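PDB 5U4V: Rho GTPase-activating protein 5 from Homo sapiens, which probably speeds GTP hydrolysis by Rho-family GTPases and contains pseudoGTPase domains, of which pG1 is one. Local coordinates for residues 81-84 and 85-89; 89-92 and 93-96; 126-129 and 130-134. All coordinates share one frame; numbering follows the deposited sequence.

Contact 1: 81-84 and 85-89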
ATOM      1  N   LEU A  81      -6.088  -9.982  -5.251  1.00 46.21           N
ATOM      2  CA  LEU A  81      -6.998  -9.499  -4.196  1.00 46.64           C
ATOM      3  C   LEU A  81      -7.158 -10.482  -3.037  1.00 48.32           C
ATOM      4  O   LEU A  81      -7.189 -10.088  -1.887  1.00 48.98           O
ATOM      5  CB  LEU A  81      -8.357  -9.151  -4.763  1.00 46.53           C
ATOM      6  CG  LEU A  81      -9.144  -8.373  -3.687  1.00 47.53           C
ATOM      7  CD1 LEU A  81      -8.465  -7.073  -3.238  1.00 46.26           C
ATOM      8  CD2 LEU A  81     -10.596  -8.138  -4.032  1.00 45.79           C
ATOM      9  N   SER A  82      -7.254 -11.765  -3.370  1.00 51.20           N
ATOM     10  CA  SER A  82      -7.440 -12.843  -2.381  1.00 51.73           C
ATOM     11  C   SER A  82      -6.198 -13.085  -1.540  1.00 51.20           C
ATOM     12  O   SER A  82      -6.307 -13.215  -0.324  1.00 50.60           O
ATOM     13  CB  SER A  82      -7.860 -14.151  -3.072  1.00 54.65           C
ATOM     14  OG  SER A  82      -6.893 -14.552  -4.026  1.00 57.07           O
ATOM     15  N   PHE A  83      -5.032 -13.153  -2.192  1.00 51.37           N
ATOM     16  CA  PHE A  83      -3.742 -13.217  -1.510  1.00 52.02           C
ATOM     17  C   PHE A  83      -3.639 -12.122  -0.440  1.00 50.71           C
ATOM     18  O   PHE A  83      -3.246 -12.393   0.666  1.00 54.54           O
ATOM     19  CB  PHE A  83      -2.613 -13.113  -2.553  1.00 53.96           C
ATOM     20  CG  PHE A  83      -1.254 -12.908  -1.967  1.00 55.20           C
ATOM     21  CD1 PHE A  83      -0.779 -11.623  -1.695  1.00 53.79           C
ATOM     22  CD2 PHE A  83      -0.444 -13.996  -1.680  1.00 59.17           C
ATOM     23  CE1 PHE A  83       0.472 -11.424  -1.130  1.00 55.15           C
ATOM     24  CE2 PHE A  83       0.814 -13.817  -1.099  1.00 60.14           C
ATOM     25  CZ  PHE A  83       1.272 -12.525  -0.823  1.00 58.49           C
ATOM     26  N   ILE A  84      -3.994 -10.892  -0.789  1.00 49.00           N
ATOM     27  CA  ILE A  84      -4.003  -9.772   0.129  1.00 50.24           C
ATOM     28  C   ILE A  84      -4.973 -10.007   1.281  1.00 52.00           C
ATOM     29  O   ILE A  84      -4.604  -9.845   2.458  1.00 49.63           O
ATOM     30  CB  ILE A  84      -4.415  -8.458  -0.567  1.00 49.49           C
ATOM     31  CG1 ILE A  84      -3.311  -7.954  -1.507  1.00 49.85           C
ATOM     32  CG2 ILE A  84      -4.734  -7.390   0.461  1.00 48.54           C
ATOM     33  CD1 ILE A  84      -3.736  -6.694  -2.218  1.00 48.76           C
ATOM     34  N   GLY A  85      -6.219 -10.356   0.930  1.00 52.37           N
ATOM     35  CA  GLY A  85      -7.218 -10.731   1.938  1.00 56.55           C
ATOM     36  C   GLY A  85      -6.660 -11.842   2.810  1.00 59.93           C
ATOM     37  O   GLY A  85      -6.513 -11.708   4.045  1.00 59.78           O
ATOM     38  N   GLU A  86      -6.269 -12.912   2.128  1.00 61.88           N
ATOM     39  CA  GLU A  86      -5.770 -14.093   2.772  1.00 65.28           C
ATOM     40  C   GLU A  86      -4.571 -13.758   3.626  1.00 66.85           C
ATOM     41  O   GLU A  86      -4.411 -14.312   4.701  1.00 69.44           O
ATOM     42  CB  GLU A  86      -5.433 -15.171   1.724  1.00 67.20           C
ATOM     43  CG  GLU A  86      -4.780 -16.441   2.256  1.00 72.90           C
ATOM     44  CD  GLU A  86      -5.031 -17.649   1.364  1.00 75.32           C
ATOM     45  OE1 GLU A  86      -6.169 -17.764   0.858  1.00 74.96           O
ATOM     46  OE2 GLU A  86      -4.107 -18.486   1.193  1.00 76.66           O
ATOM     47  N   PHE A  87      -3.724 -12.856   3.155  1.00 64.48           N
ATOM     48  CA  PHE A  87      -2.554 -12.542   3.931  1.00 63.75           C
ATOM     49  C   PHE A  87      -2.877 -11.682   5.125  1.00 61.55           C
ATOM     50  O   PHE A  87      -2.312 -11.870   6.182  1.00 65.57           O
ATOM     51  CB  PHE A  87      -1.472 -11.886   3.103  1.00 65.11           C
ATOM     52  CG  PHE A  87      -0.165 -11.828   3.811  1.00 68.40           C
ATOM     53  CD1 PHE A  87       0.121 -10.788   4.694  1.00 70.50           C
ATOM     54  CD2 PHE A  87       0.771 -12.843   3.636  1.00 73.99           C
ATOM     55  CE1 PHE A  87       1.333 -10.757   5.397  1.00 73.43           C
ATOM     56  CE2 PHE A  87       1.993 -12.818   4.323  1.00 76.77           C
ATOM     57  CZ  PHE A  87       2.282 -11.754   5.185  1.00 75.83           C
ATOM     58  N   ILE A  88      -3.770 -10.724   4.955  1.00 60.19           N
ATOM     59  CA  ILE A  88      -4.214  -9.881   6.068  1.00 60.11           C
ATOM     60  C   ILE A  88      -4.881 -10.723   7.153  1.00 60.91           C
ATOM     61  O   ILE A  88      -4.675 -10.474   8.331  1.00 60.43           O
ATOM     62  CB  ILE A  88      -5.094  -8.715   5.583  1.00 59.45           C
ATOM     63  CG1 ILE A  88      -4.245  -7.784   4.716  1.00 58.78           C
ATOM     64  CG2 ILE A  88      -5.631  -7.910   6.744  1.00 62.26           C
ATOM     65  CD1 ILE A  88      -5.064  -6.805   3.917  1.00 57.21           C
ATOM     66  N   GLY A  89      -5.634 -11.741   6.745  1.00 62.04           N
ATOM     67  CA  GLY A  89      -6.223 -12.697   7.674  1.00 64.64           C
ATOM     68  C   GLY A  89      -5.221 -13.412   8.582  1.00 69.20           C
ATOM     69  O   GLY A  89      -5.476 -13.575   9.780  1.00 71.02           O
TER

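Contact 2: 89-92 and 93-96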
ATOM      1  N   GLY A  89      -5.634 -11.741   6.745  1.00 62.04           N
ATOM      2  CA  GLY A  89      -6.223 -12.697   7.674  1.00 64.64           C
ATOM      3  C   GLY A  89      -5.221 -13.412   8.582  1.00 69.20           C
ATOM      4  O   GLY A  89      -5.476 -13.575   9.780  1.00 71.02           O
ATOM      5  N   LYS A  90      -4.091 -13.847   8.015  1.00 68.66           N
ATOM      6  CA  LYS A  90      -3.014 -14.462   8.765  1.00 71.36           C
ATOM      7  C   LYS A  90      -2.477 -13.510   9.835  1.00 72.93           C
ATOM      8  O   LYS A  90      -2.331 -13.885  10.996  1.00 74.65           O
ATOM      9  CB  LYS A  90      -1.899 -14.913   7.812  1.00 70.92           C
ATOM     10  CG  LYS A  90      -0.508 -15.012   8.441  1.00 70.22           C
ATOM     11  CD  LYS A  90       0.576 -15.332   7.430  1.00 70.00           C
ATOM     12  CE  LYS A  90       1.924 -14.779   7.881  1.00 70.03           C
ATOM     13  NZ  LYS A  90       3.070 -15.467   7.227  1.00 71.88           N
ATOM     14  N   ILE A  91      -2.189 -12.281   9.416  1.00 71.52           N
ATOM     15  CA  ILE A  91      -1.688 -11.240  10.292  1.00 71.68           C
ATOM     16  C   ILE A  91      -2.698 -10.915  11.363  1.00 71.93           C
ATOM     17  O   ILE A  91      -2.324 -10.617  12.485  1.00 72.57           O
ATOM     18  CB  ILE A  91      -1.344  -9.987   9.456  1.00 70.67           C
ATOM     19  CG1 ILE A  91      -0.074 -10.262   8.665  1.00 70.83           C
ATOM     20  CG2 ILE A  91      -1.166  -8.734  10.296  1.00 74.01           C
ATOM     21  CD1 ILE A  91       0.982 -11.013   9.456  1.00 71.05           C
ATOM     22  N   ARG A  92      -3.973 -10.976  10.985  1.00 69.87           N
ATOM     23  CA  ARG A  92      -5.078 -10.782  11.908  1.00 69.97           C
ATOM     24  C   ARG A  92      -5.068 -11.872  12.969  1.00 71.48           C
ATOM     25  O   ARG A  92      -4.946 -11.568  14.145  1.00 73.13           O
ATOM     26  CB  ARG A  92      -6.403 -10.744  11.173  1.00 67.43           C
ATOM     27  CG  ARG A  92      -7.571 -10.436  12.086  1.00 69.51           C
ATOM     28  CD  ARG A  92      -8.899 -10.628  11.398  1.00 70.52           C
ATOM     29  NE  ARG A  92      -9.034 -11.976  10.826  1.00 71.98           N
ATOM     30  CZ  ARG A  92      -9.805 -12.286   9.777  1.00 69.78           C
ATOM     31  NH1 ARG A  92     -10.540 -11.344   9.162  1.00 67.69           N
ATOM     32  NH2 ARG A  92      -9.853 -13.550   9.355  1.00 68.67           N
ATOM     33  N   THR A  93      -5.174 -13.131  12.548  1.00 72.06           N
ATOM     34  CA  THR A  93      -5.233 -14.244  13.491  1.00 75.67           C
ATOM     35  C   THR A  93      -3.991 -14.218  14.371  1.00 77.11           C
ATOM     36  O   THR A  93      -4.074 -14.412  15.574  1.00 78.42           O
ATOM     37  CB  THR A  93      -5.314 -15.625  12.802  1.00 76.40           C
ATOM     38  OG1 THR A  93      -6.421 -15.670  11.913  1.00 76.63           O
ATOM     39  CG2 THR A  93      -5.529 -16.702  13.839  1.00 81.95           C
ATOM     40  N   GLU A  94      -2.855 -13.981  13.728  1.00 75.55           N
ATOM     41  CA  GLU A  94      -1.565 -13.922  14.369  1.00 77.99           C
ATOM     42  C   GLU A  94      -1.529 -12.784  15.353  1.00 78.77           C
ATOM     43  O   GLU A  94      -1.064 -12.944  16.484  1.00 80.04           O
ATOM     44  CB  GLU A  94      -0.505 -13.678  13.324  1.00 79.64           C
ATOM     45  CG  GLU A  94       0.796 -14.392  13.597  1.00 85.27           C
ATOM     46  CD  GLU A  94       1.445 -14.848  12.304  1.00 87.28           C
ATOM     47  OE1 GLU A  94       1.053 -15.926  11.801  1.00 88.92           O
ATOM     48  OE2 GLU A  94       2.338 -14.136  11.788  1.00 87.25           O
ATOM     49  N   ALA A  95      -2.061 -11.644  14.927  1.00 75.60           N
ATOM     50  CA  ALA A  95      -2.088 -10.467  15.761  1.00 77.40           C
ATOM     51  C   ALA A  95      -2.933 -10.653  17.009  1.00 81.15           C
ATOM     52  O   ALA A  95      -2.628 -10.066  18.042  1.00 83.22           O
ATOM     53  CB  ALA A  95      -2.577  -9.280  14.973  1.00 75.85           C
ATOM     54  N   SER A  96      -3.985 -11.461  16.916  1.00 81.24           N
ATOM     55  CA  SER A  96      -4.835 -11.748  18.058  1.00 85.34           C
ATOM     56  C   SER A  96      -3.999 -12.340  19.158  1.00 88.33           C
ATOM     57  O   SER A  96      -4.041 -11.873  20.281  1.00 93.68           O
ATOM     58  CB  SER A  96      -5.921 -12.732  17.672  1.00 84.59           C
ATOM     59  OG  SER A  96      -6.782 -12.168  16.719  1.00 82.00           O
TER

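Contact 3: 126-129 and 130-134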
ATOM      1  N   ILE A 126     -15.838  -5.505 -10.584  1.00 79.25           N
ATOM      2  CA  ILE A 126     -15.862  -6.435  -9.471  1.00 77.28           C
ATOM      3  C   ILE A 126     -14.632  -6.286  -8.579  1.00 70.99           C
ATOM      4  O   ILE A 126     -14.744  -6.383  -7.355  1.00 68.73           O
ATOM      5  CB  ILE A 126     -16.101  -7.894  -9.933  1.00 83.33           C
ATOM      6  CG1 ILE A 126     -16.643  -8.703  -8.759  1.00 83.14           C
ATOM      7  CG2 ILE A 126     -14.842  -8.514 -10.564  1.00 83.75           C
ATOM      8  CD1 ILE A 126     -17.497  -9.879  -9.179  1.00 91.45           C
ATOM      9  N   LEU A 127     -13.477  -6.028  -9.191  1.00 69.26           N
ATOM     10  CA  LEU A 127     -12.273  -5.709  -8.445  1.00 64.13           C
ATOM     11  C   LEU A 127     -12.524  -4.545  -7.483  1.00 61.45           C
ATOM     12  O   LEU A 127     -12.301  -4.682  -6.265  1.00 60.99           O
ATOM     13  CB  LEU A 127     -11.095  -5.457  -9.396  1.00 60.97           C
ATOM     14  CG  LEU A 127     -10.510  -6.676 -10.113  1.00 62.61           C
ATOM     15  CD1 LEU A 127      -9.716  -6.310 -11.370  1.00 61.65           C
ATOM     16  CD2 LEU A 127      -9.653  -7.488  -9.145  1.00 61.50           C
ATOM     17  N   ARG A 128     -13.021  -3.428  -8.015  1.00 63.28           N
ATOM     18  CA  ARG A 128     -13.239  -2.208  -7.207  1.00 61.78           C
ATOM     19  C   ARG A 128     -14.195  -2.484  -6.059  1.00 62.18           C
ATOM     20  O   ARG A 128     -13.927  -2.072  -4.930  1.00 56.60           O
ATOM     21  CB  ARG A 128     -13.790  -1.049  -8.035  1.00 65.89           C
ATOM     22  CG  ARG A 128     -12.731  -0.155  -8.669  1.00 68.86           C
ATOM     23  CD  ARG A 128     -13.168   1.322  -8.784  1.00 70.40           C
ATOM     24  NE  ARG A 128     -13.170   1.995  -7.476  1.00 71.52           N
ATOM     25  CZ  ARG A 128     -13.230   3.312  -7.263  1.00 73.46           C
ATOM     26  NH1 ARG A 128     -13.321   4.174  -8.271  1.00 77.49           N
ATOM     27  NH2 ARG A 128     -13.199   3.765  -6.015  1.00 71.69           N
ATOM     28  N   HIS A 129     -15.297  -3.195  -6.344  1.00 64.29           N
ATOM     29  CA  HIS A 129     -16.278  -3.469  -5.312  1.00 65.17           C
ATOM     30  C   HIS A 129     -15.722  -4.348  -4.183  1.00 63.85           C
ATOM     31  O   HIS A 129     -15.936  -4.054  -2.996  1.00 61.15           O
ATOM     32  CB  HIS A 129     -17.528  -4.092  -5.909  1.00 71.98           C
ATOM     33  CG  HIS A 129     -18.623  -4.301  -4.916  1.00 75.49           C
ATOM     34  ND1 HIS A 129     -18.760  -5.473  -4.202  1.00 77.10           N
ATOM     35  CD2 HIS A 129     -19.630  -3.487  -4.509  1.00 77.41           C
ATOM     36  CE1 HIS A 129     -19.814  -5.375  -3.411  1.00 80.62           C
ATOM     37  NE2 HIS A 129     -20.354  -4.178  -3.570  1.00 80.06           N
ATOM     38  N   GLN A 130     -15.023  -5.419  -4.527  1.00 64.33           N
ATOM     39  CA  GLN A 130     -14.473  -6.279  -3.491  1.00 65.45           C
ATOM     40  C   GLN A 130     -13.296  -5.634  -2.775  1.00 61.24           C
ATOM     41  O   GLN A 130     -13.123  -5.810  -1.552  1.00 61.38           O
ATOM     42  CB  GLN A 130     -14.110  -7.658  -4.052  1.00 69.30           C
ATOM     43  CG  GLN A 130     -15.283  -8.443  -4.626  1.00 73.96           C
ATOM     44  CD  GLN A 130     -16.211  -9.008  -3.570  1.00 77.75           C
ATOM     45  OE1 GLN A 130     -15.871  -9.968  -2.869  1.00 82.66           O
ATOM     46  NE2 GLN A 130     -17.398  -8.427  -3.462  1.00 79.34           N
ATOM     47  N   GLY A 131     -12.516  -4.845  -3.519  1.00 57.56           N
ATOM     48  CA  GLY A 131     -11.421  -4.126  -2.896  1.00 54.63           C
ATOM     49  C   GLY A 131     -11.945  -3.071  -1.927  1.00 55.13           C
ATOM     50  O   GLY A 131     -11.363  -2.847  -0.856  1.00 55.62           O
ATOM     51  N   GLN A 132     -13.041  -2.414  -2.302  1.00 53.98           N
ATOM     52  CA  GLN A 132     -13.651  -1.389  -1.475  1.00 52.76           C
ATOM     53  C   GLN A 132     -14.291  -1.947  -0.208  1.00 53.91           C
ATOM     54  O   GLN A 132     -14.333  -1.274   0.805  1.00 52.19           O
ATOM     55  CB  GLN A 132     -14.659  -0.585  -2.295  1.00 55.49           C
ATOM     56  CG  GLN A 132     -15.171   0.660  -1.599  1.00 58.95           C
ATOM     57  CD  GLN A 132     -14.055   1.624  -1.229  1.00 57.74           C
ATOM     58  OE1 GLN A 132     -13.296   2.082  -2.074  1.00 60.58           O
ATOM     59  NE2 GLN A 132     -13.944   1.911   0.043  1.00 57.74           N
ATOM     60  N   GLN A 133     -14.788  -3.178  -0.264  1.00 58.08           N
ATOM     61  CA  GLN A 133     -15.289  -3.826   0.942  1.00 61.51           C
ATOM     62  C   GLN A 133     -14.133  -4.269   1.834  1.00 59.69           C
ATOM     63  O   GLN A 133     -14.210  -4.187   3.071  1.00 60.49           O
ATOM     64  CB  GLN A 133     -16.191  -4.996   0.607  1.00 66.28           C
ATOM     65  CG  GLN A 133     -17.567  -4.587   0.097  1.00 72.18           C
ATOM     66  CD  GLN A 133     -18.572  -5.744   0.104  1.00 79.93           C
ATOM     67  OE1 GLN A 133     -18.197  -6.907  -0.047  1.00 83.22           O
ATOM     68  NE2 GLN A 133     -19.861  -5.424   0.271  1.00 82.74           N
ATOM     69  N   LEU A 134     -13.047  -4.707   1.204  1.00 56.67           N
ATOM     70  CA  LEU A 134     -11.858  -5.015   1.966  1.00 53.59           C
ATOM     71  C   LEU A 134     -11.367  -3.728   2.634  1.00 50.55           C
ATOM     72  O   LEU A 134     -11.094  -3.721   3.838  1.00 49.67           O
ATOM     73  CB  LEU A 134     -10.776  -5.666   1.101  1.00 51.57           C
ATOM     74  CG  LEU A 134      -9.472  -5.968   1.867  1.00 50.25           C
ATOM     75  CD1 LEU A 134      -9.772  -6.803   3.113  1.00 56.94           C
ATOM     76  CD2 LEU A 134      -8.380  -6.644   1.027  1.00 48.12           C
TER

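Contact 1: 81-84 and 85-89
Two regular helical bonds join these turns at their ends, G85 N to L81 O at 3.0 Å and I88 N to I84 O at 2.8 Å, and F87 N gives a more bent one, 139° at the hydrogen, to F83 O. On the buried side, I84 and I88 sit one turn apart, side by side, pointing the same way. The touch is made by two methyls: I84 CG2, the branch opposite the backbone N, meets I88 CD1 at 3.5 Å. I88 reaches back because CG1 stands beside its own N (chi1 -65°) and the extended second torsion (chi2 166°) then carries CD1 to the I84 methyl. Replacing I88 by alanine removes CD1 and would probably leave a gap beside the I84 methyl and against L138. A second pair, F83 and F87, runs along another side of the helix, their rings meeting obliquely and loosely, CZ of F83 to CD2 of F87 at 4.5 Å. Both rings also rest on L14 of strand 8-14. Behind I84 lie C73 and F75 of strand 69-75 and L134 of helix 124-138. Helix 78-96 links parallel strands 69-75 and 109-114, the beta-alpha-beta crossover of a P-loop NTPase-like G domain, with I84 turned to strand 69-75 and I88 to helix 124-138.

Contact 2: 89-92 and 93-96
The carboxylate of E94 lies alongside the aliphatic chain of K90, OE1 3.8 Å from K90 CG and OE2 4.0 Å from K90 CE, while the guanidinium of R92 has G89 CA near the rim of one face, 4.0 Å above its plane. K90 and E94 point the same way, yet their charges stop short of pairing: NZ of K90 is 4.8 Å from OE2 of E94, where attraction is likely to be weak. I91 CD1 comes up obliquely to the same carboxylate oxygen. These are the last two turns of helix 78-96, whose I91 and A95 touch M104 in the loop that follows. Two hydroxyls bond back to the carbonyl four residues earlier, a common habit of threonine and serine in helices. G89 O is gripped twice by T93, through N at 2.8 Å and OG1 at 3.1 Å, which arrive from opposite faces of the carbonyl plane. The hydroxyl gets there because it stands opposite T93's own carbonyl carbon (chi1 -56°). S96 treats R92 O similarly: its N lies nearly in line with the C=O at 2.9 Å, though the bond bends to 145° at the hydrogen, and OG, 3.2 Å away, sits above the carbonyl plane.

Contact 3: 126-129 and 130-134
H129 swings its ring out opposite the backbone N (chi1 -175°), while Q130 starts off beside its own N and then folds at chi2 (-74°), which brings its amide to the rim of the imidazole. There NE2 of Q130 lies in the ring plane and gives ND1 of H129 a weak hydrogen bond of 3.3 Å; ring and amide are turned only 20° apart. One turn on, Q133 runs out extended and crosses the same imidazole obliquely, with its NE2 3.7 Å from H129 CE1, a van der Waals touch of the amide on a ring carbon. Beneath, the backbone bonds are those of an ordinary helix, G131 N to L127 O at 2.8 Å and Q130 N to I126 O at 3.0 Å among them. I126 CG1 only grazes Q130 CG, at 4.4 Å. On another side, Q132 OE1 approaches the guanidinium of R128 at its edge, but stays 4.3 Å from NH2. R128 instead pairs with D144, and R128 and Q132 both lie against F142. The salt bridge from R128 to D144 thus ties the helix to strand 142-145, whereas H129 has one weak hydrogen bond from Q130 and a van der Waals touch from Q133; since H129 and Q130 also touch lattice neighbours, their conformations may shift in solution.

Overall arrangement
Contacts 1 and 2 are successive parts of helix 78-96, sharing G89, whereas contact 3 belongs to helix 124-138. Contact 1 is partly buried and the nearest of the three to the middle of the domain; its chemistry is chiefly methyl and ring packing. Contact 2, about 11 Å further on between centres, is at the surface, and there charged chains and hydroxyl-to-carbonyl bonds take over. Contact 3 is also largely exposed, relying on amides, an imidazole and an arginine. Contacts 1 and 3 nevertheless meet where the two helices pack: L81 CD2 lies 3.5 Å from Q130 CB. Contacts 2 and 3 do not touch, their nearest atoms being about 7 Å apart.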